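Local atomic coordinates of Fe2OG dioxygenase domain-containing protein (Pseudomonas putida, PDB entry 4J25), a protein that probably hydroxylates peptidyl proline as a 2-oxoglutarate-dependent prolyl-4-hydroxylase, an oxygenase of the double-stranded beta-helix fold thought to use ferrous iron and ascorbate. Residues I94-A102 with D129-Y137. Residues are numbered along the deposited sequence; the frame is centred on the assembly and turned at random.
Sequences IQWIDPGQA and DFECHFALY
With CG set between the backbone N and the carbonyl carbon in both Glu131 (chi1 62°) and His133 (chi1 68°), these two side chains reach Trp96 from opposite sides. They project from strand 129-137, an outermost strand of the larger sheet of this double-stranded beta-helix (jellyroll) oxygenase. This strand pairs antiparallel with strand 214-222 along one edge, meets the 94-102 loop along the other, and carries Tyr137, which touches the bound N-oxalylglycine. The extended Glu131 chain lays its carboxylate almost parallel to one indole face, OE1 3.5 Å from Trp96 CH2. Over the other face stands the edge of the His133 ring, a T-shaped pair with centroids 5.2 Å apart. Ile94 CD1 covers a face of that imidazole in a CH-pi contact, 3.9 Å from its centroid, while ND1 donates a hydrogen bond to Phe134 O at 2.8 Å, which holds the ring's rotation. Were His133 replaced by alanine, Trp96 would probably lose its edge-on aromatic partner and Ile94 CD1 the ring it rests on. On the buried side, Ile97 CD1 lies against the Phe134 ring and CB meets Cys132 SG. A single direct backbone hydrogen bond, Ile97 N to Cys132 O at 3.0 Å, ties loop to strand, supplemented by two waters. One donates to Gln95 O and accepts from Phe134 N; the other donates to Ile97 O, at 2.6 Å, and accepts from Cys132 N.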
ATOM      1  N   ILE A  94       4.682  -7.286 -14.944  1.00 42.92           N
ATOM      2  CA  ILE A  94       3.850  -6.559 -13.993  1.00 41.30           C
ATOM      3  C   ILE A  94       2.529  -6.138 -14.618  1.00 40.86           C
ATOM      4  O   ILE A  94       2.514  -5.329 -15.542  1.00 44.03           O
ATOM      5  CB  ILE A  94       4.527  -5.261 -13.512  1.00 40.05           C
ATOM      6  CG1 ILE A  94       5.833  -5.553 -12.775  1.00 39.85           C
ATOM      7  CG2 ILE A  94       3.576  -4.488 -12.590  1.00 38.70           C
ATOM      8  CD1 ILE A  94       5.672  -5.754 -11.240  1.00 39.17           C
ATOM      9  N   GLN A  95       1.421  -6.644 -14.085  1.00 37.92           N
ATOM     10  CA  GLN A  95       0.094  -6.213 -14.512  1.00 37.20           C
ATOM     11  C   GLN A  95      -0.421  -5.029 -13.678  1.00 33.96           C
ATOM     12  O   GLN A  95      -1.129  -5.210 -12.683  1.00 34.00           O
ATOM     13  CB  GLN A  95      -0.892  -7.383 -14.419  1.00 38.54           C
ATOM     14  CG  GLN A  95      -0.382  -8.637 -15.090  1.00 40.24           C
ATOM     15  CD  GLN A  95      -1.239  -9.850 -14.810  1.00 41.71           C
ATOM     16  OE1 GLN A  95      -0.757 -10.845 -14.253  1.00 42.60           O
ATOM     17  NE2 GLN A  95      -2.512  -9.790 -15.210  1.00 41.39           N
ATOM     18  N   TRP A  96      -0.067  -3.821 -14.112  1.00 32.51           N
ATOM     19  CA  TRP A  96      -0.538  -2.595 -13.496  1.00 26.64           C
ATOM     20  C   TRP A  96      -2.052  -2.540 -13.549  1.00 25.71           C
ATOM     21  O   TRP A  96      -2.679  -3.054 -14.469  1.00 24.93           O
ATOM     22  CB  TRP A  96       0.083  -1.374 -14.178  1.00 26.22           C
ATOM     23  CG  TRP A  96       1.552  -1.322 -13.964  1.00 26.21           C
ATOM     24  CD1 TRP A  96       2.519  -1.719 -14.836  1.00 27.76           C
ATOM     25  CD2 TRP A  96       2.229  -0.886 -12.784  1.00 24.66           C
ATOM     26  NE1 TRP A  96       3.761  -1.545 -14.276  1.00 27.31           N
ATOM     27  CE2 TRP A  96       3.608  -1.041 -13.012  1.00 26.71           C
ATOM     28  CE3 TRP A  96       1.802  -0.384 -11.557  1.00 22.75           C
ATOM     29  CZ2 TRP A  96       4.564  -0.704 -12.059  1.00 26.39           C
ATOM     30  CZ3 TRP A  96       2.741  -0.053 -10.618  1.00 22.88           C
ATOM     31  CH2 TRP A  96       4.112  -0.211 -10.870  1.00 24.85           C
ATOM     32  N   ILE A  97      -2.633  -1.932 -12.527  1.00 24.28           N
ATOM     33  CA  ILE A  97      -4.072  -1.899 -12.370  1.00 25.32           C
ATOM     34  C   ILE A  97      -4.592  -0.557 -12.869  1.00 27.62           C
ATOM     35  O   ILE A  97      -4.039   0.495 -12.541  1.00 25.46           O
ATOM     36  CB  ILE A  97      -4.445  -2.138 -10.893  1.00 24.15           C
ATOM     37  CG1 ILE A  97      -4.050  -3.563 -10.489  1.00 23.33           C
ATOM     38  CG2 ILE A  97      -5.919  -1.916 -10.649  1.00 24.10           C
ATOM     39  CD1 ILE A  97      -3.969  -3.747  -9.007  1.00 24.64           C
ATOM     40  N   ASP A  98      -5.640  -0.608 -13.685  1.00 29.16           N
ATOM     41  CA  ASP A  98      -6.298   0.590 -14.199  1.00 32.62           C
ATOM     42  C   ASP A  98      -7.794   0.419 -14.024  1.00 31.83           C
ATOM     43  O   ASP A  98      -8.277  -0.698 -13.840  1.00 30.78           O
ATOM     44  CB  ASP A  98      -6.006   0.778 -15.695  1.00 36.81           C
ATOM     45  CG  ASP A  98      -4.841   1.715 -15.963  1.00 40.68           C
ATOM     46  OD1 ASP A  98      -4.695   2.729 -15.234  1.00 41.95           O
ATOM     47  OD2 ASP A  98      -4.078   1.440 -16.916  1.00 42.00           O
ATOM     48  N   PRO A  99      -8.539   1.532 -14.085  1.00 32.50           N
ATOM     49  CA  PRO A  99      -9.998   1.420 -14.092  1.00 31.79           C
ATOM     50  C   PRO A  99     -10.457   0.514 -15.228  1.00 31.14           C
ATOM     51  O   PRO A  99      -9.801   0.464 -16.265  1.00 32.48           O
ATOM     52  CB  PRO A  99     -10.458   2.865 -14.298  1.00 32.37           C
ATOM     53  CG  PRO A  99      -9.352   3.687 -13.697  1.00 32.90           C
ATOM     54  CD  PRO A  99      -8.086   2.933 -14.022  1.00 31.69           C
ATOM     55  N   GLY A 100     -11.535  -0.229 -15.007  1.00 30.26           N
ATOM     56  CA  GLY A 100     -12.172  -0.982 -16.069  1.00 30.41           C
ATOM     57  C   GLY A 100     -11.711  -2.418 -16.168  1.00 31.54           C
ATOM     58  O   GLY A 100     -12.135  -3.138 -17.058  1.00 33.74           O
ATOM     59  N   GLN A 101     -10.851  -2.852 -15.254  1.00 31.14           N
ATOM     60  CA  GLN A 101     -10.350  -4.224 -15.293  1.00 30.15           C
ATOM     61  C   GLN A 101     -11.186  -5.144 -14.414  1.00 28.99           C
ATOM     62  O   GLN A 101     -11.451  -6.276 -14.790  1.00 30.13           O
ATOM     63  CB  GLN A 101      -8.885  -4.287 -14.866  1.00 29.35           C
ATOM     64  CG  GLN A 101      -7.947  -3.540 -15.799  1.00 30.92           C
ATOM     65  CD  GLN A 101      -6.520  -3.454 -15.266  1.00 31.72           C
ATOM     66  OE1 GLN A 101      -6.197  -4.009 -14.220  1.00 28.94           O
ATOM     67  NE2 GLN A 101      -5.666  -2.740 -15.990  1.00 33.68           N
ATOM     68  N   ALA A 102     -11.596  -4.657 -13.251  1.00 27.04           N
ATOM     69  CA  ALA A 102     -12.414  -5.447 -12.333  1.00 25.22           C
ATOM     70  C   ALA A 102     -13.066  -4.510 -11.347  1.00 24.71           C
ATOM     71  O   ALA A 102     -12.496  -3.474 -11.004  1.00 24.73           O
ATOM     72  CB  ALA A 102     -11.557  -6.466 -11.594  1.00 23.96           C
ATOM     73  N   ASP A 129      -0.874  11.002  -9.971  1.00 19.85           N
ATOM     74  CA  ASP A 129      -1.541   9.712 -10.078  1.00 20.85           C
ATOM     75  C   ASP A 129      -1.072   8.663  -9.049  1.00 19.10           C
ATOM     76  O   ASP A 129      -0.195   8.913  -8.197  1.00 16.93           O
ATOM     77  CB  ASP A 129      -1.455   9.185 -11.523  1.00 24.01           C
ATOM     78  CG  ASP A 129      -0.152   8.477 -11.833  1.00 27.80           C
ATOM     79  OD1 ASP A 129      -0.113   7.732 -12.834  1.00 32.29           O
ATOM     80  OD2 ASP A 129       0.831   8.625 -11.091  1.00 28.47           O
ATOM     81  N   PHE A 130      -1.701   7.505  -9.130  1.00 14.72           N
ATOM     82  CA  PHE A 130      -1.443   6.378  -8.257  1.00 14.22           C
ATOM     83  C   PHE A 130      -1.318   5.171  -9.155  1.00 16.78           C
ATOM     84  O   PHE A 130      -2.182   4.933 -10.005  1.00 20.30           O
ATOM     85  CB  PHE A 130      -2.601   6.180  -7.278  1.00 14.13           C
ATOM     86  CG  PHE A 130      -2.422   5.006  -6.346  1.00 16.14           C
ATOM     87  CD1 PHE A 130      -3.232   3.864  -6.467  1.00 17.74           C
ATOM     88  CD2 PHE A 130      -1.438   5.029  -5.361  1.00 15.63           C
ATOM     89  CE1 PHE A 130      -3.064   2.777  -5.604  1.00 17.99           C
ATOM     90  CE2 PHE A 130      -1.275   3.956  -4.497  1.00 16.97           C
ATOM     91  CZ  PHE A 130      -2.099   2.816  -4.622  1.00 16.19           C
ATOM     92  N   GLU A 131      -0.229   4.442  -9.017  1.00 15.50           N
ATOM     93  CA  GLU A 131      -0.025   3.228  -9.770  1.00 18.78           C
ATOM     94  C   GLU A 131       0.057   2.091  -8.764  1.00 19.29           C
ATOM     95  O   GLU A 131       0.667   2.228  -7.699  1.00 18.22           O
ATOM     96  CB  GLU A 131       1.249   3.308 -10.617  1.00 20.42           C
ATOM     97  CG  GLU A 131       2.528   3.466  -9.783  1.00 24.27           C
ATOM     98  CD  GLU A 131       3.807   3.373 -10.590  1.00 27.09           C
ATOM     99  OE1 GLU A 131       3.739   3.094 -11.803  1.00 28.85           O
ATOM    100  OE2 GLU A 131       4.888   3.582 -10.002  1.00 28.83           O
ATOM    101  N   CYS A 132      -0.554   0.963  -9.091  1.00 18.33           N
ATOM    102  CA  CYS A 132      -0.494  -0.177  -8.199  1.00 18.27           C
ATOM    103  C   CYS A 132      -0.596  -1.503  -8.937  1.00 19.15           C
ATOM    104  O   CYS A 132      -0.902  -1.554 -10.139  1.00 18.92           O
ATOM    105  CB  CYS A 132      -1.570  -0.068  -7.135  1.00 18.26           C
ATOM    106  SG  CYS A 132      -3.210  -0.082  -7.807  1.00 22.19           S
ATOM    107  N   HIS A 133      -0.279  -2.576  -8.216  1.00 17.00           N
ATOM    108  CA  HIS A 133      -0.352  -3.915  -8.762  1.00 16.69           C
ATOM    109  C   HIS A 133      -0.394  -4.891  -7.611  1.00 16.88           C
ATOM    110  O   HIS A 133      -0.015  -4.540  -6.474  1.00 15.00           O
ATOM    111  CB  HIS A 133       0.829  -4.218  -9.694  1.00 18.23           C
ATOM    112  CG  HIS A 133       2.156  -4.304  -9.005  1.00 20.65           C
ATOM    113  ND1 HIS A 133       2.596  -5.448  -8.371  1.00 21.28           N
ATOM    114  CD2 HIS A 133       3.158  -3.401  -8.886  1.00 19.46           C
ATOM    115  CE1 HIS A 133       3.803  -5.241  -7.878  1.00 19.14           C
ATOM    116  NE2 HIS A 133       4.165  -4.008  -8.177  1.00 19.26           N
ATOM    117  N   PHE A 134      -0.852  -6.102  -7.905  1.00 15.71           N
ATOM    118  CA  PHE A 134      -0.943  -7.150  -6.894  1.00 17.17           C
ATOM    119  C   PHE A 134       0.410  -7.804  -6.705  1.00 19.58           C
ATOM    120  O   PHE A 134       1.264  -7.750  -7.587  1.00 18.16           O
ATOM    121  CB  PHE A 134      -1.984  -8.220  -7.274  1.00 16.62           C
ATOM    122  CG  PHE A 134      -3.401  -7.746  -7.165  1.00 17.35           C
ATOM    123  CD1 PHE A 134      -4.019  -7.643  -5.935  1.00 17.42           C
ATOM    124  CD2 PHE A 134      -4.104  -7.380  -8.287  1.00 17.69           C
ATOM    125  CE1 PHE A 134      -5.327  -7.199  -5.835  1.00 17.69           C
ATOM    126  CE2 PHE A 134      -5.400  -6.939  -8.192  1.00 18.36           C
ATOM    127  CZ  PHE A 134      -6.016  -6.845  -6.970  1.00 16.34           C
ATOM    128  N   ALA A 135       0.609  -8.410  -5.540  1.00 20.62           N
ATOM    129  CA  ALA A 135       1.835  -9.137  -5.265  1.00 23.29           C
ATOM    130  C   ALA A 135       1.504 -10.362  -4.435  1.00 24.48           C
ATOM    131  O   ALA A 135       0.780 -10.276  -3.446  1.00 25.39           O
ATOM    132  CB  ALA A 135       2.849  -8.229  -4.528  1.00 23.35           C
ATOM    133  N   LEU A 136       2.041 -11.505  -4.828  1.00 25.55           N
ATOM    134  CA  LEU A 136       1.753 -12.755  -4.143  1.00 28.11           C
ATOM    135  C   LEU A 136       3.064 -13.451  -3.823  1.00 26.37           C
ATOM    136  O   LEU A 136       3.718 -13.974  -4.719  1.00 28.56           O
ATOM    137  CB  LEU A 136       0.897 -13.664  -5.030  1.00 29.54           C
ATOM    138  CG  LEU A 136       0.401 -14.949  -4.345  1.00 32.68           C
ATOM    139  CD1 LEU A 136      -0.952 -15.385  -4.899  1.00 32.58           C
ATOM    140  CD2 LEU A 136       1.416 -16.087  -4.468  1.00 34.03           C
ATOM    141  N   TYR A 137       3.457 -13.448  -2.554  1.00 32.50           N
ATOM    142  CA  TYR A 137       4.722 -14.050  -2.167  1.00 30.67           C
ATOM    143  C   TYR A 137       4.526 -15.507  -1.754  1.00 31.35           C
ATOM    144  O   TYR A 137       3.735 -15.804  -0.853  1.00 30.05           O
ATOM    145  CB  TYR A 137       5.372 -13.245  -1.038  1.00 31.19           C
ATOM    146  CG  TYR A 137       5.653 -11.800  -1.412  1.00 31.55           C
ATOM    147  CD1 TYR A 137       5.450 -11.344  -2.706  1.00 33.33           C
ATOM    148  CD2 TYR A 137       6.119 -10.892  -0.470  1.00 32.27           C
ATOM    149  CE1 TYR A 137       5.701 -10.025  -3.048  1.00 34.54           C
ATOM    150  CE2 TYR A 137       6.371  -9.570  -0.809  1.00 32.51           C
ATOM    151  CZ  TYR A 137       6.159  -9.142  -2.097  1.00 34.26           C
ATOM    152  OH  TYR A 137       6.397  -7.823  -2.452  1.00 36.92           O
TER
HETATM  153  O   HOH W   1      -1.568  -6.821 -10.689  1.00 17.22           O
HETATM  154  O   HOH W   2      -1.627   1.174 -11.914  1.00 22.05           O